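Local atomic coordinates of putative fumarylpyruvate hydrolase (Burkholderia cenocepacia, PDB entry 4MAQ), a protein that belongs to the fumarylacetoacetate hydrolase (FAH) family, a putative hydrolase with a core of mixed beta-sheets, here assembled from two copies of the chain. Residues B[31-36]-B[202-207]; B[102-107]-B[186-191]; B[124-129]-B[138-143]; B[167-172]-B[218-223]; B[173-178]-B[208-213]. All coordinates share one frame; numbering follows the deposited sequence.

Contact 1 (B[31-36]-B[202-207])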
# COMPACT_ATOMS: atom_id res chain seq x y z
N PHE B 31 -5.00 -9.20 15.68
CA PHE B 31 -5.39 -9.43 14.31
C PHE B 31 -4.28 -8.90 13.38
O PHE B 31 -4.05 -7.70 13.33
CB PHE B 31 -6.72 -8.72 14.02
CG PHE B 31 -7.24 -8.96 12.63
CD1 PHE B 31 -6.86 -8.14 11.56
CD2 PHE B 31 -8.11 -10.03 12.39
CE1 PHE B 31 -7.32 -8.38 10.27
CE2 PHE B 31 -8.58 -10.28 11.10
CZ PHE B 31 -8.19 -9.45 10.05
N PRO B 32 -3.58 -9.80 12.67
CA PRO B 32 -2.46 -9.39 11.81
C PRO B 32 -3.00 -8.78 10.51
O PRO B 32 -3.84 -9.39 9.85
CB PRO B 32 -1.72 -10.73 11.56
CG PRO B 32 -2.81 -11.75 11.56
CD PRO B 32 -3.85 -11.26 12.56
N VAL B 33 -2.52 -7.59 10.17
CA VAL B 33 -3.03 -6.86 9.01
C VAL B 33 -2.24 -7.22 7.76
O VAL B 33 -1.00 -7.20 7.78
CB VAL B 33 -2.99 -5.33 9.25
CG1 VAL B 33 -3.55 -4.58 8.03
CG2 VAL B 33 -3.79 -4.95 10.49
N ARG B 34 -2.98 -7.50 6.69
CA ARG B 34 -2.42 -7.90 5.41
C ARG B 34 -2.42 -6.66 4.49
O ARG B 34 -1.41 -5.95 4.41
CB ARG B 34 -3.17 -9.14 4.87
CG ARG B 34 -2.41 -9.97 3.84
CD ARG B 34 -2.23 -9.31 2.47
NE ARG B 34 -3.51 -9.15 1.78
CZ ARG B 34 -3.72 -9.37 0.48
NH1 ARG B 34 -4.95 -9.20 -0.03
NH2 ARG B 34 -2.72 -9.81 -0.31
N ARG B 35 -3.55 -6.36 3.85
CA ARG B 35 -3.72 -5.10 3.12
C ARG B 35 -4.91 -4.32 3.68
O ARG B 35 -5.72 -4.88 4.43
CB ARG B 35 -3.91 -5.34 1.62
CG ARG B 35 -2.67 -5.80 0.89
CD ARG B 35 -2.94 -5.96 -0.60
NE ARG B 35 -1.90 -6.76 -1.25
CZ ARG B 35 -2.01 -7.30 -2.45
NH1 ARG B 35 -3.06 -7.02 -3.24
NH2 ARG B 35 -1.06 -8.15 -2.86
N VAL B 36 -5.00 -3.03 3.32
CA VAL B 36 -6.08 -2.17 3.77
C VAL B 36 -6.74 -1.52 2.56
O VAL B 36 -6.07 -0.78 1.83
CB VAL B 36 -5.56 -1.08 4.73
CG1 VAL B 36 -6.72 -0.19 5.21
CG2 VAL B 36 -4.84 -1.70 5.92
N GLY B 202 -6.73 -11.36 7.07
CA GLY B 202 -5.88 -10.27 7.51
C GLY B 202 -6.20 -8.94 6.84
O GLY B 202 -5.76 -7.91 7.33
N ASP B 203 -6.99 -8.95 5.77
CA ASP B 203 -7.38 -7.69 5.13
C ASP B 203 -8.36 -6.89 5.97
O ASP B 203 -9.21 -7.44 6.68
CB ASP B 203 -7.96 -7.93 3.73
CG ASP B 203 -6.89 -8.35 2.74
OD1 ASP B 203 -5.69 -8.10 3.04
OD2 ASP B 203 -7.23 -8.88 1.67
N LEU B 204 -8.21 -5.56 5.89
CA LEU B 204 -9.17 -4.64 6.48
C LEU B 204 -9.81 -3.85 5.35
O LEU B 204 -9.14 -3.45 4.41
CB LEU B 204 -8.50 -3.65 7.46
CG LEU B 204 -7.83 -4.26 8.70
CD1 LEU B 204 -7.19 -3.13 9.51
CD2 LEU B 204 -8.81 -5.06 9.54
N ILE B 205 -11.13 -3.59 5.48
CA ILE B 205 -11.83 -2.76 4.52
C ILE B 205 -12.54 -1.63 5.25
O ILE B 205 -13.36 -1.87 6.16
CB ILE B 205 -12.86 -3.56 3.71
CG1 ILE B 205 -12.22 -4.79 3.02
CG2 ILE B 205 -13.55 -2.65 2.69
CD1 ILE B 205 -13.25 -5.72 2.38
N PHE B 206 -12.18 -0.40 4.89
CA PHE B 206 -12.86 0.79 5.38
C PHE B 206 -14.01 1.03 4.41
O PHE B 206 -13.80 1.17 3.21
CB PHE B 206 -11.91 1.99 5.33
CG PHE B 206 -10.94 2.09 6.47
CD1 PHE B 206 -9.98 1.11 6.69
CD2 PHE B 206 -10.95 3.21 7.27
CE1 PHE B 206 -9.05 1.24 7.72
CE2 PHE B 206 -10.03 3.35 8.31
CZ PHE B 206 -9.07 2.36 8.53
N THR B 207 -15.23 1.05 4.94
CA THR B 207 -16.45 0.91 4.13
C THR B 207 -17.16 2.22 3.77
O THR B 207 -18.28 2.20 3.24
CB THR B 207 -17.48 -0.06 4.79
OG1 THR B 207 -17.83 0.40 6.11
CG2 THR B 207 -16.90 -1.45 4.90
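Arg34 lies alongside Asp203 and grips its carboxylate side-on, just ahead of the parallel bridge Val36-Leu204 that brings strand 36-39 against strand 204-206 in the large mixed sheet of the FAH fold. Arg34 NE reaches Asp203 OD1 at 2.7 Å and Arg34 NH1 reaches Asp203 OD2 at 2.9 Å, each on a syn lone pair, with guanidinium and carboxylate only 22° from coplanar. Bends at chi2 (-70°) and chi3 (-67°) curl the arginine back alongside the acid. Arg35 N adds a third bond, 2.9 Å to Asp203 OD1. Packing is tightest at Gly202, which has a positive phi: its CA sits 3.2 Å from Pro32 O and is also met by Phe31 CZ. The apolar part beyond is looser. Leu204 splits its methyls, CD2 going to Phe31 CE1 at 3.7 Å and CD1 to Val33 CG2 at 4.0 Å, while Val36 CG2 stays 4.4 Å from Leu204 CB. Partly exposed Arg34 forms the more open side, its NH2 salt-bridged to Asp67 of the second subunit, which also receives Arg35 NE. Leu204 N closes the pairing with a 3.0 Å hydrogen bond to Arg35 O.

Contact 2 (B[102-107]-B[186-191]); sequences IDPADA and VPDVIA
Ala107 rests its CB on helix 186-196, 3.4 Å from Pro187 O and 3.7 Å from Ile190 CG2, with Pro187 CB also beside it. Pro104 covers the neighbouring ground. Its carbonyl oxygen comes within 3.4 Å of Pro187 CB, and its ring crosses the Asp188 side chain at about a right angle, CG touching Asp188 OD1 at 3.4 Å; the same CG rests 3.8 Å from Ala191 CB. At the other end Ile102 O approaches Ala191 CB to 3.1 Å, a tight approach of carbonyl oxygen to methyl, while Ile102 CD1 reaches over to Ile190 CG2. With Ile190 CG1 beside the backbone N (chi1 -70°), CG2 lies anti to that N and meets both Ile102 CD1 and Ala107 CB. The contact thus seats the short, weakly bonded helix 104-107 and the residues leading into it against the first turns of helix 186-196, a peripheral helix pair joined by van der Waals contact among prolines, alanines and two isoleucines. Asp103 sets the start of the short helix: as its N-cap it accepts from Ala105 N through OD1 at 2.8 Å, on the anti side of the carboxylate. Farther out, Ser194 OG ties the two elements together, bonding both Ile102 N and Ala191 O. Leu199 packs on Ile102 and Ile190, and the inner face of the longer helix, through Val189 and Ile190, rests on Ile205 of strand 204-206.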
# COMPACT_ATOMS: atom_id res chain seq x y z
N ILE B 102 -15.66 -13.42 -5.05
CA ILE B 102 -16.58 -13.84 -4.01
C ILE B 102 -17.98 -13.33 -4.35
O ILE B 102 -18.17 -12.15 -4.63
CB ILE B 102 -16.13 -13.28 -2.63
CG1 ILE B 102 -14.72 -13.77 -2.29
CG2 ILE B 102 -17.13 -13.68 -1.53
CD1 ILE B 102 -14.10 -13.03 -1.11
N ASP B 103 -18.96 -14.22 -4.33
CA ASP B 103 -20.34 -13.79 -4.55
C ASP B 103 -20.82 -13.04 -3.30
O ASP B 103 -20.51 -13.46 -2.17
CB ASP B 103 -21.26 -15.00 -4.80
CG ASP B 103 -22.66 -14.60 -5.23
OD1 ASP B 103 -23.52 -14.33 -4.36
OD2 ASP B 103 -22.91 -14.55 -6.45
N PRO B 104 -21.59 -11.93 -3.49
CA PRO B 104 -22.12 -11.22 -2.33
C PRO B 104 -22.84 -12.13 -1.35
O PRO B 104 -22.73 -11.92 -0.14
CB PRO B 104 -23.05 -10.18 -2.95
CG PRO B 104 -22.41 -9.88 -4.27
CD PRO B 104 -21.89 -11.21 -4.75
N ALA B 105 -23.55 -13.14 -1.85
CA ALA B 105 -24.27 -14.05 -0.96
C ALA B 105 -23.35 -14.84 -0.02
O ALA B 105 -23.79 -15.32 1.01
CB ALA B 105 -25.15 -15.00 -1.76
N ASP B 106 -22.07 -14.95 -0.39
CA ASP B 106 -21.07 -15.70 0.39
C ASP B 106 -20.10 -14.78 1.14
O ASP B 106 -19.26 -15.25 1.90
CB ASP B 106 -20.24 -16.58 -0.55
CG ASP B 106 -21.09 -17.60 -1.29
OD1 ASP B 106 -22.04 -18.13 -0.68
OD2 ASP B 106 -20.80 -17.89 -2.47
N ALA B 107 -20.21 -13.48 0.89
CA ALA B 107 -19.17 -12.56 1.35
C ALA B 107 -19.03 -12.44 2.87
O ALA B 107 -17.92 -12.42 3.40
CB ALA B 107 -19.37 -11.20 0.72
N VAL B 186 -21.83 -4.03 2.73
CA VAL B 186 -20.57 -4.73 2.99
C VAL B 186 -20.37 -5.97 2.09
O VAL B 186 -19.28 -6.12 1.53
CB VAL B 186 -20.45 -5.06 4.50
CG1 VAL B 186 -19.31 -6.04 4.76
CG2 VAL B 186 -20.28 -3.77 5.29
N PRO B 187 -21.40 -6.84 1.90
CA PRO B 187 -21.15 -8.02 1.05
C PRO B 187 -20.75 -7.64 -0.38
O PRO B 187 -19.92 -8.33 -0.99
CB PRO B 187 -22.50 -8.76 1.04
CG PRO B 187 -23.21 -8.31 2.27
CD PRO B 187 -22.73 -6.90 2.54
N ASP B 188 -21.33 -6.56 -0.92
CA ASP B 188 -20.98 -6.12 -2.27
C ASP B 188 -19.61 -5.46 -2.32
O ASP B 188 -18.89 -5.65 -3.27
CB ASP B 188 -22.01 -5.16 -2.84
CG ASP B 188 -23.33 -5.82 -3.03
OD1 ASP B 188 -23.41 -6.70 -3.88
OD2 ASP B 188 -24.26 -5.48 -2.32
N VAL B 189 -19.26 -4.72 -1.28
CA VAL B 189 -17.92 -4.13 -1.22
C VAL B 189 -16.86 -5.25 -1.22
O VAL B 189 -15.88 -5.18 -1.98
CB VAL B 189 -17.78 -3.21 0.00
CG1 VAL B 189 -16.34 -2.73 0.12
CG2 VAL B 189 -18.68 -2.00 -0.18
N ILE B 190 -17.08 -6.28 -0.40
CA ILE B 190 -16.17 -7.42 -0.35
C ILE B 190 -16.06 -8.07 -1.73
O ILE B 190 -14.97 -8.35 -2.21
CB ILE B 190 -16.65 -8.46 0.68
CG1 ILE B 190 -16.45 -7.89 2.10
CG2 ILE B 190 -15.97 -9.81 0.47
CD1 ILE B 190 -17.17 -8.68 3.16
N ALA B 191 -17.20 -8.33 -2.36
CA ALA B 191 -17.21 -8.92 -3.71
C ALA B 191 -16.38 -8.09 -4.71
O ALA B 191 -15.56 -8.65 -5.46
CB ALA B 191 -18.65 -9.10 -4.19

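Contact 3 (B[124-129]-B[138-143]); sequences DLQAEA and WAKGFD
Ala139 sets its CB over Gln126, 3.5 Å from both Gln126 N and Gln126 CB; van der Waals touches of this kind and those of Leu125 make up most of the contact. The methyl fits close to the helix backbone, with Leu125 CB a little farther off at 4.4 Å. Leu125 points toward segment 138-143, CG turned away from its own carbonyl carbon (chi1 -60°), and its CD1 meets Trp138 obliquely, 4.1 Å from the carbonyl O and 4.2 Å from CB. The indole itself leads off to the second subunit, where it meets the ring of Phe61 with the planes about 20° apart. Helices 123-132 and 137-140 thus form a short helical pair within the connection between the antiparallel strands 111-122 and 146-153 of the large mixed sheet. The polar side chains touch without bonding across the pair: Gln126, extended beyond CG, brings NE2 to 3.9 Å from Lys140 CE as the two chains cross. Lys140 bends at chi2 (-64°), then runs straight to carry NZ into a salt bridge with Asp119 and a hydrogen bond with Thr121 OG1. Arg122 holds helix 137-140 twice, by a backbone bond with Ala139 and by its side-chain NH2 to Trp138 O. At the N-terminal end of segment 124-129, Leu125 N donates to Asp124 OD1 at 2.9 Å, and Thr82 OG1 bonds the same oxygen.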
# COMPACT_ATOMS: atom_id res chain seq x y z
N ASP B 124 -5.03 18.87 1.58
CA ASP B 124 -4.30 19.75 0.68
C ASP B 124 -3.52 18.97 -0.38
O ASP B 124 -3.59 19.29 -1.58
CB ASP B 124 -3.42 20.77 1.42
CG ASP B 124 -2.63 20.19 2.58
OD1 ASP B 124 -2.58 18.95 2.79
OD2 ASP B 124 -2.02 21.02 3.29
N LEU B 125 -2.80 17.94 0.04
CA LEU B 125 -2.11 17.07 -0.92
C LEU B 125 -3.11 16.37 -1.82
O LEU B 125 -2.85 16.21 -3.02
CB LEU B 125 -1.21 16.06 -0.22
CG LEU B 125 -0.10 16.64 0.64
CD1 LEU B 125 0.78 15.55 1.24
CD2 LEU B 125 0.73 17.67 -0.13
N GLN B 126 -4.25 15.96 -1.27
CA GLN B 126 -5.27 15.34 -2.12
C GLN B 126 -5.79 16.26 -3.21
O GLN B 126 -5.97 15.84 -4.36
CB GLN B 126 -6.45 14.80 -1.31
CG GLN B 126 -7.33 13.87 -2.15
CD GLN B 126 -8.58 13.47 -1.43
OE1 GLN B 126 -9.06 14.19 -0.56
NE2 GLN B 126 -9.12 12.30 -1.78
N ALA B 127 -6.05 17.52 -2.86
CA ALA B 127 -6.58 18.43 -3.87
C ALA B 127 -5.57 18.63 -5.00
O ALA B 127 -5.95 18.70 -6.17
CB ALA B 127 -6.98 19.75 -3.22
N GLU B 128 -4.28 18.71 -4.65
CA GLU B 128 -3.21 18.83 -5.63
C GLU B 128 -3.16 17.61 -6.54
O GLU B 128 -3.04 17.73 -7.77
CB GLU B 128 -1.86 19.03 -4.94
N ALA B 129 -3.25 16.43 -5.93
CA ALA B 129 -3.27 15.19 -6.71
C ALA B 129 -4.45 15.15 -7.69
O ALA B 129 -4.31 14.74 -8.85
CB ALA B 129 -3.31 13.98 -5.79
N TRP B 138 0.28 9.91 -1.17
CA TRP B 138 0.70 10.89 -0.19
C TRP B 138 -0.50 11.42 0.63
O TRP B 138 -0.36 11.68 1.82
CB TRP B 138 1.45 12.03 -0.87
CG TRP B 138 2.96 11.88 -0.98
CD1 TRP B 138 3.83 12.91 -1.18
CD2 TRP B 138 3.78 10.68 -0.91
NE1 TRP B 138 5.11 12.45 -1.23
CE2 TRP B 138 5.12 11.09 -1.06
CE3 TRP B 138 3.51 9.32 -0.72
CZ2 TRP B 138 6.19 10.19 -1.04
CZ3 TRP B 138 4.59 8.42 -0.68
CH2 TRP B 138 5.90 8.87 -0.85
N ALA B 139 -1.65 11.60 -0.03
CA ALA B 139 -2.84 12.13 0.62
C ALA B 139 -3.45 11.12 1.61
O ALA B 139 -4.02 11.54 2.62
CB ALA B 139 -3.85 12.57 -0.40
N LYS B 140 -3.37 9.82 1.30
CA LYS B 140 -4.19 8.84 1.97
C LYS B 140 -3.43 7.76 2.73
O LYS B 140 -4.03 7.11 3.60
CB LYS B 140 -5.08 8.13 0.95
CG LYS B 140 -6.31 8.94 0.50
CD LYS B 140 -7.31 9.21 1.64
CE LYS B 140 -8.65 9.68 1.06
NZ LYS B 140 -9.61 9.94 2.16
N GLY B 141 -2.16 7.55 2.39
CA GLY B 141 -1.40 6.39 2.88
C GLY B 141 -0.20 6.70 3.73
O GLY B 141 0.77 5.94 3.79
N PHE B 142 -0.29 7.83 4.42
CA PHE B 142 0.80 8.36 5.22
C PHE B 142 0.86 7.72 6.63
O PHE B 142 0.04 6.84 6.96
CB PHE B 142 0.70 9.91 5.28
CG PHE B 142 -0.59 10.39 5.87
CD1 PHE B 142 -1.74 10.56 5.06
CD2 PHE B 142 -0.69 10.62 7.24
CE1 PHE B 142 -2.93 10.98 5.64
CE2 PHE B 142 -1.89 11.02 7.82
CZ PHE B 142 -3.01 11.20 7.02
N ASP B 143 1.81 8.13 7.46
CA ASP B 143 1.95 7.49 8.77
C ASP B 143 0.75 7.74 9.65
O ASP B 143 0.24 8.87 9.71
CB ASP B 143 3.20 7.99 9.49
CG ASP B 143 4.48 7.60 8.78
OD1 ASP B 143 4.47 6.63 7.99
OD2 ASP B 143 5.51 8.27 9.02

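Contact 4 (B[167-172]-B[218-223])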
# COMPACT_ATOMS: atom_id res chain seq x y z
N LEU B 167 -18.87 10.82 14.73
CA LEU B 167 -17.58 11.33 15.15
C LEU B 167 -17.78 12.75 15.68
O LEU B 167 -18.55 13.53 15.12
CB LEU B 167 -16.59 11.31 13.97
CG LEU B 167 -15.18 11.91 14.20
CD1 LEU B 167 -14.19 11.25 13.25
CD2 LEU B 167 -15.13 13.42 14.04
N ALA B 168 -17.10 13.05 16.79
CA ALA B 168 -17.09 14.40 17.38
C ALA B 168 -15.67 14.87 17.57
O ALA B 168 -14.73 14.06 17.69
CB ALA B 168 -17.83 14.38 18.72
N VAL B 169 -15.52 16.19 17.59
CA VAL B 169 -14.24 16.85 17.82
C VAL B 169 -14.43 17.83 18.97
O VAL B 169 -15.31 18.71 18.91
CB VAL B 169 -13.76 17.60 16.55
CG1 VAL B 169 -12.53 18.45 16.84
CG2 VAL B 169 -13.47 16.63 15.41
N ASN B 170 -13.63 17.67 20.01
CA ASN B 170 -13.79 18.47 21.21
C ASN B 170 -15.23 18.48 21.70
O ASN B 170 -15.77 19.50 22.17
CB ASN B 170 -13.21 19.89 21.01
CG ASN B 170 -11.79 19.84 20.52
OD1 ASN B 170 -11.03 18.95 20.93
ND2 ASN B 170 -11.43 20.75 19.64
N GLY B 171 -15.87 17.31 21.60
CA GLY B 171 -17.23 17.13 22.12
C GLY B 171 -18.32 17.62 21.17
O GLY B 171 -19.50 17.49 21.49
N ASP B 172 -17.94 18.18 20.03
CA ASP B 172 -18.91 18.75 19.09
C ASP B 172 -19.10 17.77 17.92
O ASP B 172 -18.13 17.43 17.22
CB ASP B 172 -18.36 20.09 18.58
CG ASP B 172 -19.24 20.76 17.59
OD1 ASP B 172 -20.38 21.14 17.95
OD2 ASP B 172 -18.79 20.98 16.44
N PRO B 218 -4.09 20.21 15.37
CA PRO B 218 -3.24 19.66 16.42
C PRO B 218 -3.86 19.88 17.80
O PRO B 218 -4.35 20.97 18.09
CB PRO B 218 -1.94 20.46 16.26
CG PRO B 218 -1.92 20.84 14.82
CD PRO B 218 -3.35 21.13 14.48
N GLY B 219 -3.91 18.82 18.61
CA GLY B 219 -4.47 18.92 19.95
C GLY B 219 -5.94 18.54 20.05
O GLY B 219 -6.47 18.39 21.16
N ASP B 220 -6.63 18.41 18.91
CA ASP B 220 -8.06 18.10 18.98
C ASP B 220 -8.30 16.75 19.65
O ASP B 220 -7.54 15.78 19.44
CB ASP B 220 -8.68 18.08 17.58
CG ASP B 220 -9.06 19.46 17.08
OD1 ASP B 220 -8.99 20.45 17.84
OD2 ASP B 220 -9.45 19.54 15.89
N ARG B 221 -9.39 16.66 20.42
CA ARG B 221 -9.86 15.40 21.02
C ARG B 221 -10.95 14.80 20.10
O ARG B 221 -12.02 15.39 19.93
CB ARG B 221 -10.42 15.62 22.44
CG ARG B 221 -10.94 14.33 23.10
CD ARG B 221 -11.44 14.55 24.54
NE ARG B 221 -10.36 15.22 25.28
CZ ARG B 221 -9.29 14.61 25.81
NH1 ARG B 221 -9.22 13.28 25.88
NH2 ARG B 221 -8.28 15.35 26.27
N VAL B 222 -10.64 13.66 19.49
CA VAL B 222 -11.55 13.02 18.54
C VAL B 222 -12.21 11.85 19.23
O VAL B 222 -11.54 10.99 19.80
CB VAL B 222 -10.78 12.55 17.29
CG1 VAL B 222 -11.76 12.08 16.20
CG2 VAL B 222 -9.87 13.66 16.79
N THR B 223 -13.54 11.84 19.20
CA THR B 223 -14.32 10.70 19.68
C THR B 223 -15.21 10.21 18.56
O THR B 223 -15.45 10.93 17.58
CB THR B 223 -15.18 11.09 20.90
OG1 THR B 223 -15.93 12.28 20.58
CG2 THR B 223 -14.31 11.33 22.13
O HOH W 1 -8.69 19.16 22.55
O HOH W 2 -14.61 14.70 20.99
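Ala168 and Thr223 face each other as a hydrogen-bonded antiparallel pair, and main-chain bonds form the framework: Ala168 N to Thr223 O at 2.8 Å, Thr223 N to Ala168 O at 2.9 Å, and Asn170 N to Arg221 O at 2.8 Å. Val169 and Val222 between them make the non-hydrogen-bonded pair. Asn170 continues the ladder with its side chain. CG stands beside the backbone N (chi1 -53°), which lets OD1 take Arg221 N in a nearly straight 2.9 Å bond (175°), while ND2 donates to Asp220 OD1 at 3.0 Å from above the carboxylate plane, amide and carboxylate being 82° apart. Asp220 OD2 accepts from Gln217 N. Two waters extend this polar edge: one donates to both Asn170 OD1 and Gly219 O, the other joins Gly171 N, Arg221 O and Thr223 OG1. On the face of Val169 and Val222, Leu167 CD1 rests 3.9 Å from Val222 CG1, and Leu216 and Phe234 cover Val222. Val169 CG1 is a methyl beside a carboxylate oxygen, 3.4 Å from Asp220 OD2. A type I' turn ends strand 164-169, which pairs with strand 221-226, distant in sequence, as an antiparallel ladder of the five-stranded mixed sheet.

Contact 5 (B[173-178]-B[208-213]); sequences TRQQGD and GTPAGV
Gln175 reaches from strand 172-178 into the loop 208-213 and meets Thr209 at about a right angle, its NE2 donating to Thr209 OG1 at 2.9 Å. The OG1 atom lies 19° out of the amide plane. The glutamine leaves its backbone with CG next to the N (chi1 -58°) and runs extended beyond CG, its aliphatic part passing close to the loop carbonyls: CG is 3.4 Å from Ala211 O and 3.5 Å from Gly212 O. The amide end is thereby brought into the bend of the loop, where NE2 also makes weak bonds to Pro210 O (2.9 Å, strongly bent) and Ala211 O (3.3 Å). Two strand residues on, Gly177 lies against the pyrrolidine ring of Pro210, CA to CB 3.9 Å, a close backbone-on-ring approach at a residue without a side chain. Near the other end Gly212 CA points a C-H at Arg174 O, 3.4 Å away, beside the classic beta bulge in which Arg174 and Gln175 both face Leu167. A water bridges Gln176 N and Ala211 O, donating to the carbonyl at 2.6 Å. Gln175 OE1 takes hydrogen bonds from Ile89 N and His87 ND1, and Thr209 OG1 bonds Ile89 O. With OE1 accepting and NE2 donating, the amide's rotation is fixed, and one side chain ties the edge strand, the 208-213 loop and strand 85-95 together.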
# COMPACT_ATOMS: atom_id res chain seq x y z
N THR B 173 -20.32 17.27 17.72
CA THR B 173 -20.55 16.27 16.68
C THR B 173 -20.27 16.87 15.30
O THR B 173 -20.78 17.94 14.96
CB THR B 173 -21.99 15.76 16.74
OG1 THR B 173 -22.22 15.18 18.02
CG2 THR B 173 -22.23 14.70 15.66
N ARG B 174 -19.44 16.17 14.52
CA ARG B 174 -19.09 16.60 13.17
C ARG B 174 -19.65 15.65 12.13
O ARG B 174 -19.94 16.08 11.00
CB ARG B 174 -17.56 16.71 13.01
CG ARG B 174 -16.82 17.60 14.01
CD ARG B 174 -17.02 19.09 13.75
NE ARG B 174 -16.60 19.94 14.89
CZ ARG B 174 -15.37 20.46 15.06
NH1 ARG B 174 -14.39 20.23 14.18
NH2 ARG B 174 -15.13 21.21 16.14
N GLN B 175 -19.78 14.36 12.46
CA GLN B 175 -20.38 13.40 11.53
C GLN B 175 -21.38 12.56 12.27
O GLN B 175 -21.11 12.15 13.41
CB GLN B 175 -19.32 12.47 10.91
CG GLN B 175 -18.20 13.20 10.17
CD GLN B 175 -17.34 12.23 9.38
OE1 GLN B 175 -16.25 11.85 9.83
NE2 GLN B 175 -17.84 11.79 8.24
N GLN B 176 -22.52 12.29 11.66
CA GLN B 176 -23.50 11.40 12.25
C GLN B 176 -24.36 10.86 11.12
O GLN B 176 -25.05 11.61 10.43
CB GLN B 176 -24.37 12.12 13.29
CG GLN B 176 -25.31 11.26 14.10
CD GLN B 176 -25.95 12.06 15.20
OE1 GLN B 176 -25.44 12.09 16.32
NE2 GLN B 176 -27.03 12.76 14.88
N GLY B 177 -24.30 9.56 10.93
CA GLY B 177 -25.11 8.92 9.94
C GLY B 177 -25.52 7.55 10.42
O GLY B 177 -25.45 7.24 11.61
N ASP B 178 -25.99 6.72 9.49
CA ASP B 178 -26.44 5.38 9.84
C ASP B 178 -25.83 4.40 8.85
O ASP B 178 -25.74 4.70 7.66
CB ASP B 178 -27.96 5.28 9.83
CG ASP B 178 -28.46 4.03 10.53
OD1 ASP B 178 -28.40 2.95 9.91
OD2 ASP B 178 -28.89 4.12 11.70
N GLY B 208 -16.52 3.36 4.06
CA GLY B 208 -17.06 4.65 3.66
C GLY B 208 -17.49 5.47 4.85
O GLY B 208 -17.45 5.02 6.00
N THR B 209 -17.92 6.69 4.59
CA THR B 209 -18.16 7.65 5.66
C THR B 209 -19.42 8.46 5.38
O THR B 209 -19.70 8.78 4.23
CB THR B 209 -16.93 8.59 5.79
OG1 THR B 209 -16.96 9.27 7.05
CG2 THR B 209 -16.86 9.64 4.67
N PRO B 210 -20.19 8.79 6.44
CA PRO B 210 -21.33 9.67 6.23
C PRO B 210 -20.86 11.12 6.02
O PRO B 210 -19.66 11.39 5.98
CB PRO B 210 -22.11 9.55 7.54
CG PRO B 210 -21.07 9.23 8.56
CD PRO B 210 -20.07 8.36 7.84
N ALA B 211 -21.80 12.04 5.83
CA ALA B 211 -21.47 13.44 5.62
C ALA B 211 -20.70 14.03 6.80
O ALA B 211 -20.69 13.51 7.93
CB ALA B 211 -22.74 14.24 5.36
N GLY B 212 -20.04 15.14 6.53
CA GLY B 212 -19.45 15.93 7.61
C GLY B 212 -17.94 15.82 7.72
O GLY B 212 -17.36 16.26 8.72
N VAL B 213 -17.30 15.25 6.69
CA VAL B 213 -15.83 15.29 6.60
C VAL B 213 -15.38 16.72 6.89
O VAL B 213 -15.96 17.69 6.38
CB VAL B 213 -15.31 14.83 5.20
CG1 VAL B 213 -15.94 15.66 4.08
CG2 VAL B 213 -13.78 14.93 5.12
O HOH W 3 -23.06 13.29 9.07

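Contacts 4 and 5 both reach the five-stranded sheet, about 14 Å apart between centres; probable hydrogen bonds join them directly, Leu167 O to Arg174 N (2.8 Å) and Leu167 N to Gln175 O (2.9 Å). Contact 1 runs straight on in sequence into the 208-213 loop of contact 5, and it also packs on contact 2, where Ile205 CG2 meets Val189 CG1 at 3.8 Å. Contacts 2 and 4 stand on opposite sides of the chain's centre, about 34 Å apart between centres. Contact 3 touches none of the others within the chain, its nearest atoms being about 7 Å from contact 5 and about 8 Å from contact 1, but the dimer connects it to contact 1: Arg35 of one subunit salt-bridges Asp143 of the other.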